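Local coordinates for 3-oxoacyl-[acyl-carrier-protein] synthase, mitochondrial (Arabidopsis thaliana, PDB 2IX4) that catalyses the condensation steps of mitochondrial fatty acid synthesis, lengthening acyl chains by two carbons taken from malonyl-ACP, at residues A[174-178]-A[179-183]; A[188-191]-A[192-196]; A[294-297]-A[298-302]; A[352-356]-A[357-361]; A[362-365]-A[366-370]. All coordinates share one frame; numbering follows the deposited sequence.

Interaction 1: A[174-178]-A[179-183]; sequences AAVTA and CATGA. With 6NA (hexanoic acid), chain C.
T181 carries OG1 next to its own backbone N (chi1 -71°), a torsion that swings the hydroxyl back over the preceding turn, where T177 and A178 meet it. The hydroxyl works in both directions: OG1 donates to A178 O at 2.6 Å and accepts from T177 N at 2.9 Å. A178 O also takes T181 N, and both donors come from the same face of its carbonyl plane. T181 CG2, on the other branch, lies 3.3 Å from A175 O. The same bend is also closed by A180 N donating to T177 O at 3.1 Å. C179, within this turn, is acylated: SG is bonded covalently to C of the hexanoic acid, 1.7 Å away. The acyl O receives a weak bond from C179 N and a second from F419 N, the two-amide arrangement of the ketosynthase oxyanion hole. The turn joins strand 172-173 to helix 181-195, placing the nucleophile just before the helix. A180 and A183 pack on S416 of strand 411-418, A183 and T177 reach strand 422-429, and A175 lies against H173 of the second subunit.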
# COMPACT_ATOMS: atom_id res chain seq x y z
N ALA A 174 2.36 3.09 -4.64
CA ALA A 174 2.48 3.24 -3.20
C ALA A 174 2.67 1.86 -2.60
O ALA A 174 1.94 0.93 -2.94
CB ALA A 174 1.25 3.91 -2.61
N ALA A 175 3.69 1.73 -1.76
CA ALA A 175 3.84 0.55 -0.93
C ALA A 175 3.27 0.90 0.43
O ALA A 175 3.56 1.98 0.96
CB ALA A 175 5.30 0.15 -0.82
N VAL A 176 2.45 0.02 0.99
CA VAL A 176 1.89 0.26 2.32
C VAL A 176 2.15 -0.96 3.18
O VAL A 176 1.62 -2.04 2.94
CB VAL A 176 0.38 0.61 2.28
CG1 VAL A 176 -0.14 0.86 3.68
CG2 VAL A 176 0.15 1.84 1.41
N THR A 177 3.01 -0.76 4.18
CA THR A 177 3.54 -1.85 5.00
C THR A 177 3.62 -1.40 6.46
O THR A 177 4.63 -1.64 7.13
CB THR A 177 4.94 -2.27 4.50
OG1 THR A 177 5.75 -1.11 4.30
CG2 THR A 177 4.85 -3.04 3.19
N ALA A 178 2.56 -0.76 6.93
CA ALA A 178 2.48 -0.22 8.29
C ALA A 178 3.62 0.77 8.58
O ALA A 178 3.80 1.74 7.85
CB ALA A 178 2.42 -1.35 9.34
N CYS A 179 4.40 0.51 9.63
CA CYS A 179 5.46 1.44 10.02
C CYS A 179 6.74 1.32 9.17
O CYS A 179 7.70 2.06 9.40
CB CYS A 179 5.74 1.34 11.51
SG CYS A 179 4.28 1.76 12.52
N ALA A 180 6.74 0.41 8.20
CA ALA A 180 7.82 0.32 7.22
C ALA A 180 7.44 0.97 5.88
O ALA A 180 8.22 0.94 4.93
CB ALA A 180 8.22 -1.13 7.01
N THR A 181 6.25 1.57 5.84
CA THR A 181 5.66 2.11 4.61
C THR A 181 6.61 3.03 3.83
O THR A 181 6.80 2.84 2.63
CB THR A 181 4.32 2.84 4.93
OG1 THR A 181 3.32 1.87 5.27
CG2 THR A 181 3.83 3.66 3.74
N GLY A 182 7.20 3.99 4.53
CA GLY A 182 8.13 4.95 3.90
C GLY A 182 9.39 4.30 3.36
O GLY A 182 9.97 4.78 2.38
N ALA A 183 9.81 3.20 3.98
CA ALA A 183 11.01 2.49 3.55
C ALA A 183 10.76 1.67 2.29
O ALA A 183 11.50 1.79 1.31
CB ALA A 183 11.55 1.62 4.68
CA 6NA C . 2.07 0.44 13.56
C 6NA C . 3.38 0.34 12.81
O 6NA C . 3.79 -0.73 12.41
CB 6NA C . 0.92 0.47 12.55
CG 6NA C . 0.68 1.89 12.03
CD 6NA C . 0.52 1.89 10.52
C6 6NA C . 1.13 3.14 9.92

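Interaction 2: A[188-191]-A[192-196]; sequences DATR and MIQFG
R191 and Q194, one turn apart in the last part of helix 181-195, lie side by side and point the same way, close to the Schellman motif that ends the helix. The arginine is bent at chi2 (-81°), which turns the outer chain across the helix surface toward the Q194 amide. NH1 can then donate to Q194 OE1 at 3.0 Å, landing in the plane of the amide carbonyl and on a lone pair. The acceptor sits near the guanidinium edge, tilted from its plane, and the two flat groups are 29° apart. Q194 is extended beyond CG, and its amide carbon CD passes 3.9 Å from T190 CG2. The hydroxyl on the other branch of T190 bonds to I186 O. Two further atoms of the R191 guanidinium are engaged: NE in a salt bridge with D197 of the second subunit, NH2 with Q306. F195 of the second subunit adds a cation-pi contact, and F195 of this chain meets R191 of its partner in the same way, so the last turns of the two helices pack together at the dimer interface. M192 and I193 hug the backbone instead, M192 CG lying 3.3 Å from D188 O and I193 CG1 3.4 Å from A189 O. Their outer surfaces pack on M201 of strand 200-207. At the terminus G196, with its positive phi, serves as C-prime: D197 N turns back to M192 O, while G196 N bonds to M192 O at 3.0 Å and weakly to I193 O at 3.2 Å.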
# COMPACT_ATOMS: atom_id res chain seq x y z
N ASP A 188 10.92 0.22 -3.33
CA ASP A 188 10.21 -0.18 -4.54
C ASP A 188 10.53 0.76 -5.70
O ASP A 188 10.71 0.32 -6.83
CB ASP A 188 8.70 -0.21 -4.31
CG ASP A 188 8.26 -1.38 -3.45
OD1 ASP A 188 9.05 -2.32 -3.22
OD2 ASP A 188 7.08 -1.38 -3.03
N ALA A 189 10.59 2.06 -5.41
CA ALA A 189 10.92 3.08 -6.40
C ALA A 189 12.34 2.90 -6.95
O ALA A 189 12.59 3.12 -8.14
CB ALA A 189 10.76 4.46 -5.79
N THR A 190 13.26 2.51 -6.07
CA THR A 190 14.63 2.16 -6.45
C THR A 190 14.65 0.99 -7.44
O THR A 190 15.29 1.08 -8.49
CB THR A 190 15.47 1.85 -5.20
OG1 THR A 190 15.51 3.01 -4.36
CG2 THR A 190 16.90 1.46 -5.56
N ARG A 191 13.94 -0.09 -7.10
CA ARG A 191 13.81 -1.25 -7.99
C ARG A 191 13.28 -0.88 -9.38
O ARG A 191 13.73 -1.43 -10.39
CB ARG A 191 12.89 -2.32 -7.38
CG ARG A 191 13.46 -3.04 -6.17
CD ARG A 191 14.43 -4.15 -6.55
NE ARG A 191 14.98 -4.82 -5.37
CZ ARG A 191 16.00 -4.36 -4.66
NH1 ARG A 191 16.61 -3.23 -5.00
NH2 ARG A 191 16.42 -5.04 -3.60
N MET A 192 12.34 0.07 -9.42
CA MET A 192 11.77 0.55 -10.67
C MET A 192 12.79 1.30 -11.54
O MET A 192 12.83 1.10 -12.75
CB MET A 192 10.55 1.44 -10.41
CG MET A 192 9.35 0.67 -9.84
SD MET A 192 7.99 1.71 -9.27
CE MET A 192 6.98 0.47 -8.46
N ILE A 193 13.61 2.15 -10.92
CA ILE A 193 14.68 2.85 -11.64
C ILE A 193 15.73 1.84 -12.13
O ILE A 193 16.20 1.92 -13.26
CB ILE A 193 15.33 3.97 -10.79
CG1 ILE A 193 14.28 5.03 -10.42
CG2 ILE A 193 16.49 4.63 -11.55
CD1 ILE A 193 14.70 5.99 -9.32
N GLN A 194 16.07 0.89 -11.26
CA GLN A 194 17.03 -0.17 -11.59
C GLN A 194 16.59 -0.96 -12.81
O GLN A 194 17.39 -1.18 -13.72
CB GLN A 194 17.24 -1.10 -10.39
CG GLN A 194 18.14 -0.54 -9.30
CD GLN A 194 18.09 -1.35 -8.00
OE1 GLN A 194 17.05 -1.89 -7.63
NE2 GLN A 194 19.22 -1.43 -7.31
N PHE A 195 15.33 -1.38 -12.83
CA PHE A 195 14.77 -2.17 -13.93
C PHE A 195 14.58 -1.35 -15.21
O PHE A 195 14.62 -1.90 -16.31
CB PHE A 195 13.45 -2.82 -13.53
CG PHE A 195 13.00 -3.91 -14.47
CD1 PHE A 195 13.43 -5.22 -14.29
CD2 PHE A 195 12.14 -3.63 -15.53
CE1 PHE A 195 13.01 -6.23 -15.16
CE2 PHE A 195 11.72 -4.63 -16.40
CZ PHE A 195 12.16 -5.94 -16.22
N GLY A 196 14.37 -0.04 -15.06
CA GLY A 196 14.18 0.85 -16.21
C GLY A 196 12.76 1.37 -16.39
O GLY A 196 12.45 1.97 -17.42

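Interaction 3: A[294-297]-A[298-302]; sequences KGAV and LAMTR
M300 and A296, one turn apart on helix 294-307, show how a flexible side chain can curl beside a backbone carbonyl. M300 CB starts 3.5 Å from A296 O, and CG comes slightly nearer, at 3.4 Å. Up to SD the chain is extended, but the last torsion turns sharply (chi3 -83°) and brings the methyl back. CE thus ends 3.5 Å from A296 O and 4.4 Å from A296 CB, an apolar contact. Beyond the turn, M300 packs on A334 and V338 of helix 325-339, on M413 and N415 of strand 411-418 and on S425 of strand 422-429. A second carbonyl in the same turn is gripped twice. T301 N and T301 OG1 both donate to V297 O, the hydroxyl at 2.8 Å from well above the carbonyl plane. On the side facing the partner subunit, L298 CB lies 4.1 Å above the R302 guanidinium plane, over its centre. R302 NH1 bonds to M279 O and to Q169 O of the second subunit, whose Q169, E110 and E114 also take K294 NZ. The threonine hydroxyl bonded to the carbonyl four residues back is a familiar feature of helices, and this helix, flanked by helix 325-339 and by central strands, belongs to the layered thiolase fold.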
# COMPACT_ATOMS: atom_id res chain seq x y z
N LYS A 294 15.20 -12.34 14.34
CA LYS A 294 15.63 -12.96 13.09
C LYS A 294 15.22 -12.13 11.87
O LYS A 294 16.01 -11.95 10.95
CB LYS A 294 15.09 -14.39 12.97
CG LYS A 294 15.64 -15.15 11.77
CD LYS A 294 14.91 -16.46 11.56
CE LYS A 294 15.49 -17.20 10.37
NZ LYS A 294 14.66 -18.38 9.98
N GLY A 295 13.99 -11.63 11.88
CA GLY A 295 13.47 -10.81 10.80
C GLY A 295 14.33 -9.58 10.56
O GLY A 295 14.69 -9.28 9.41
N ALA A 296 14.66 -8.88 11.64
CA ALA A 296 15.53 -7.71 11.57
C ALA A 296 16.94 -8.09 11.10
O ALA A 296 17.54 -7.35 10.32
CB ALA A 296 15.58 -7.02 12.92
N VAL A 297 17.44 -9.24 11.55
CA VAL A 297 18.73 -9.77 11.09
C VAL A 297 18.72 -10.00 9.57
O VAL A 297 19.63 -9.56 8.86
CB VAL A 297 19.13 -11.08 11.84
CG1 VAL A 297 20.32 -11.77 11.17
CG2 VAL A 297 19.44 -10.80 13.31
N LEU A 298 17.67 -10.67 9.09
CA LEU A 298 17.52 -10.96 7.66
C LEU A 298 17.48 -9.69 6.82
O LEU A 298 18.17 -9.60 5.80
CB LEU A 298 16.28 -11.81 7.41
CG LEU A 298 16.37 -13.30 7.74
CD1 LEU A 298 15.01 -13.97 7.59
CD2 LEU A 298 17.41 -13.99 6.86
N ALA A 299 16.70 -8.71 7.26
CA ALA A 299 16.55 -7.45 6.53
C ALA A 299 17.88 -6.70 6.40
O ALA A 299 18.21 -6.19 5.33
CB ALA A 299 15.50 -6.57 7.20
N MET A 300 18.63 -6.63 7.50
CA MET A 300 19.94 -5.98 7.53
C MET A 300 20.97 -6.74 6.70
O MET A 300 21.74 -6.13 5.94
CB MET A 300 20.42 -5.81 8.97
CG MET A 300 19.66 -4.75 9.77
SD MET A 300 20.42 -4.37 11.36
CE MET A 300 19.77 -5.69 12.38
N THR A 301 20.99 -8.06 6.85
CA THR A 301 21.90 -8.92 6.10
C THR A 301 21.67 -8.81 4.59
O THR A 301 22.63 -8.76 3.81
CB THR A 301 21.76 -10.39 6.55
OG1 THR A 301 22.06 -10.47 7.94
CG2 THR A 301 22.71 -11.29 5.79
N ARG A 302 20.40 -8.75 4.19
CA ARG A 302 20.03 -8.67 2.78
C ARG A 302 20.43 -7.34 2.14
O ARG A 302 20.88 -7.32 0.99
CB ARG A 302 18.53 -8.94 2.60
CG ARG A 302 18.22 -10.44 2.63
CD ARG A 302 16.78 -10.73 3.02
NE ARG A 302 16.56 -12.17 3.16
CZ ARG A 302 15.39 -12.74 3.46
NH1 ARG A 302 14.31 -11.99 3.65
NH2 ARG A 302 15.30 -14.06 3.56

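Interaction 4: A[352-356]-A[357-361]; sequences STKGA and TGHLL
The imidazole of H359 is sandwiched between aliphatic carbons: K354 CE stands 3.5 Å above one face, offset toward the rim, and L361 CD2 lies 3.9 Å above the opposite face, over the ring centre. The lysine contact is a CH-pi interaction, its CE 3.8 Å from the ring centroid and 21° off the normal. F246 makes an edge-to-face contact with the ring, and H320 meets it with the planes at about 80°. These neighbours probably restrict the tilt and sliding of the imidazole. K354 runs extended alongside H359 until the bend at chi4 (67°), which keeps CE over the ring and turns NZ away from it, toward H320 O, to which it donates. Upstream in the chain, the short helix 354-357 closes with T357 N on T353 O at 3.2 Å and G358 N on K354 O at 2.9 Å. G358 leaves the helix with positive phi and redirects the chain toward H359. T357 helps to set this bend, its OG1 donating to G358 O at 2.9 Å, in the carbonyl plane and on a lone pair. One water ties the turn further, donating to T357 OG1 at 2.7 Å and also bonding to T353 OG1. The NE2 side of the imidazole faces C179, and L361 touches the bound hexanoic acid. The arrangement matches the Cys-His-His active site of elongating ketosynthases, in which H320 and H359 are the probable catalytic histidines.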
# COMPACT_ATOMS: atom_id res chain seq x y z
N SER A 352 18.61 5.94 17.68
CA SER A 352 17.24 6.12 17.22
C SER A 352 16.85 7.58 17.39
O SER A 352 17.05 8.16 18.46
CB SER A 352 16.27 5.23 17.98
OG SER A 352 14.94 5.57 17.64
N THR A 353 16.28 8.16 16.34
CA THR A 353 15.89 9.57 16.35
C THR A 353 14.43 9.78 16.78
O THR A 353 13.92 10.90 16.77
CB THR A 353 16.16 10.24 14.98
OG1 THR A 353 15.73 9.36 13.93
CG2 THR A 353 17.63 10.52 14.80
N LYS A 354 13.78 8.69 17.18
CA LYS A 354 12.37 8.72 17.58
C LYS A 354 12.13 9.39 18.94
O LYS A 354 10.99 9.75 19.26
CB LYS A 354 11.76 7.32 17.54
CG LYS A 354 11.50 6.81 16.12
CD LYS A 354 10.60 5.59 16.12
CE LYS A 354 10.22 5.15 14.71
NZ LYS A 354 11.38 4.64 13.93
N GLY A 355 13.18 9.55 19.73
CA GLY A 355 13.09 10.36 20.95
C GLY A 355 12.75 11.81 20.63
O GLY A 355 12.08 12.48 21.41
N ALA A 356 13.18 12.27 19.45
CA ALA A 356 13.00 13.65 19.00
C ALA A 356 11.75 13.86 18.14
O ALA A 356 11.00 14.82 18.34
CB ALA A 356 14.23 14.12 18.25
N THR A 357 11.53 12.96 17.18
CA THR A 357 10.44 13.09 16.22
C THR A 357 9.17 12.37 16.66
O THR A 357 8.08 12.67 16.17
CB THR A 357 10.82 12.51 14.84
OG1 THR A 357 11.15 11.12 14.98
CG2 THR A 357 12.00 13.26 14.23
N GLY A 358 9.31 11.42 17.59
CA GLY A 358 8.23 10.47 17.87
C GLY A 358 8.18 9.43 16.76
O GLY A 358 9.02 9.42 15.85
N HIS A 359 7.18 8.56 16.82
CA HIS A 359 6.98 7.55 15.79
C HIS A 359 6.09 8.10 14.67
O HIS A 359 4.87 8.21 14.83
CB HIS A 359 6.36 6.28 16.39
CG HIS A 359 6.48 5.07 15.51
ND1 HIS A 359 6.73 5.15 14.16
CD2 HIS A 359 6.36 3.75 15.80
CE1 HIS A 359 6.78 3.93 13.65
NE2 HIS A 359 6.55 3.07 14.62
N LEU A 360 6.71 8.43 13.54
CA LEU A 360 5.97 9.02 12.41
C LEU A 360 5.22 7.98 11.57
O LEU A 360 4.69 8.30 10.51
CB LEU A 360 6.89 9.86 11.51
CG LEU A 360 7.61 11.10 12.05
CD1 LEU A 360 7.86 12.09 10.92
CD2 LEU A 360 6.87 11.79 13.18
N LEU A 361 5.19 6.74 12.07
CA LEU A 361 4.40 5.65 11.50
C LEU A 361 4.74 5.39 10.02
O LEU A 361 5.85 4.97 9.72
CB LEU A 361 2.89 5.89 11.73
CG LEU A 361 2.40 6.06 13.18
CD1 LEU A 361 0.90 6.34 13.23
CD2 LEU A 361 2.73 4.86 14.06
O HOH W 1 13.00 9.46 13.86

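Interaction 5: A[362-365]-A[366-370]; sequences GAAG and AVEAI. With K (potassium ion), chain D.
A364 and E368 lie one turn apart on the same side of helix 364-378, a buried helix of the thiolase fold, where the glutamate ties the helix to a potassium site. In the first shell, E368 OE1 binds the potassium ion at 2.7 Å. Five more atoms complete the site, among them N318 OD1, A319 O, S414 OG and N415 O, so the metal links the helix to the C-terminal end of strand 316-318 and to strand 411-418. The other carboxylate oxygen, OE2, forms a salt bridge with K354, dividing the group between a metal and an ammonium. Such flanking positive charges would probably favour the ionised carboxylate. The next layer is the helix itself. With CG beside the backbone N (chi1 -69°), the side chain of E368 folds back along the previous turn: its CB is 3.2 Å from A364 O, and CD is still only 3.3 Å from that atom. E368 OE2 passes 4.0 Å from A364 CB. The turn beneath is held by E368 N donating to A364 O at 3.0 Å. Further out, V367 packs on M10 and T12 of strand 3-12, and A369 on L426 and F428 of strand 422-429. G362, at the N-terminal side of this segment, bonds to E207 and touches the hexanoic acid. A363 O accepts from V367 N at 3.0 Å and weakly from A366 N.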
# COMPACT_ATOMS: atom_id res chain seq x y z
N GLY A 362 3.80 5.65 9.11
CA GLY A 362 4.04 5.47 7.67
C GLY A 362 5.12 6.36 7.09
O GLY A 362 5.70 6.04 6.05
N ALA A 363 5.41 7.47 7.77
CA ALA A 363 6.44 8.40 7.32
C ALA A 363 7.80 8.15 7.97
O ALA A 363 8.81 8.70 7.54
CB ALA A 363 6.00 9.84 7.56
N ALA A 364 7.82 7.31 9.01
CA ALA A 364 9.03 7.05 9.80
C ALA A 364 10.22 6.59 8.96
O ALA A 364 11.32 7.13 9.09
CB ALA A 364 8.74 6.04 10.90
N GLY A 365 9.98 5.61 8.09
CA GLY A 365 11.04 5.03 7.26
C GLY A 365 11.63 6.02 6.27
O GLY A 365 12.81 5.93 5.93
N ALA A 366 10.82 6.97 5.83
CA ALA A 366 11.24 7.97 4.85
C ALA A 366 12.02 9.10 5.51
O ALA A 366 13.06 9.53 5.01
CB ALA A 366 10.05 8.52 4.10
N VAL A 367 11.48 9.59 6.62
CA VAL A 367 12.14 10.64 7.41
C VAL A 367 13.51 10.16 7.91
O VAL A 367 14.50 10.88 7.83
CB VAL A 367 11.21 11.08 8.58
CG1 VAL A 367 11.99 11.75 9.71
CG2 VAL A 367 10.10 12.00 8.06
N GLU A 368 13.57 8.92 8.38
CA GLU A 368 14.79 8.38 8.95
C GLU A 368 15.82 7.98 7.88
O GLU A 368 17.02 7.96 8.15
CB GLU A 368 14.46 7.24 9.90
CG GLU A 368 13.76 7.75 11.17
CD GLU A 368 12.95 6.70 11.90
OE1 GLU A 368 13.15 5.48 11.68
OE2 GLU A 368 12.10 7.10 12.72
N ALA A 369 15.35 7.71 6.66
CA ALA A 369 16.24 7.54 5.52
C ALA A 369 16.91 8.87 5.17
O ALA A 369 18.09 8.91 4.84
CB ALA A 369 15.49 6.98 4.31
N ILE A 370 16.13 9.95 5.25
CA ILE A 370 16.66 11.30 5.05
C ILE A 370 17.73 11.63 6.10
O ILE A 370 18.79 12.16 5.76
CB ILE A 370 15.52 12.35 5.03
CG1 ILE A 370 14.66 12.16 3.78
CG2 ILE A 370 16.08 13.78 5.09
CD1 ILE A 370 13.34 12.93 3.75
K K D . 15.25 3.85 11.10

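From the N terminus the five contacts follow in series; each closes only a local turn, and none nests in or crosses another. Interaction 1 leads into helix 181-195 and interaction 2 ends it, A175 CB touching D188 OD2 between them. Interaction 3 stands apart on helix 294-307, its centre about 17 Å from that of interaction 1, but like the first two it borders the second subunit. Interactions 4 and 5 follow each other on helices 354-357 and 364-378, where L360 packs on V367. The two halves of the chain converge at the active site, where C179 of interaction 1 meets H359 and L361 of interaction 4. Nearby, G182 rests on A366 of interaction 5.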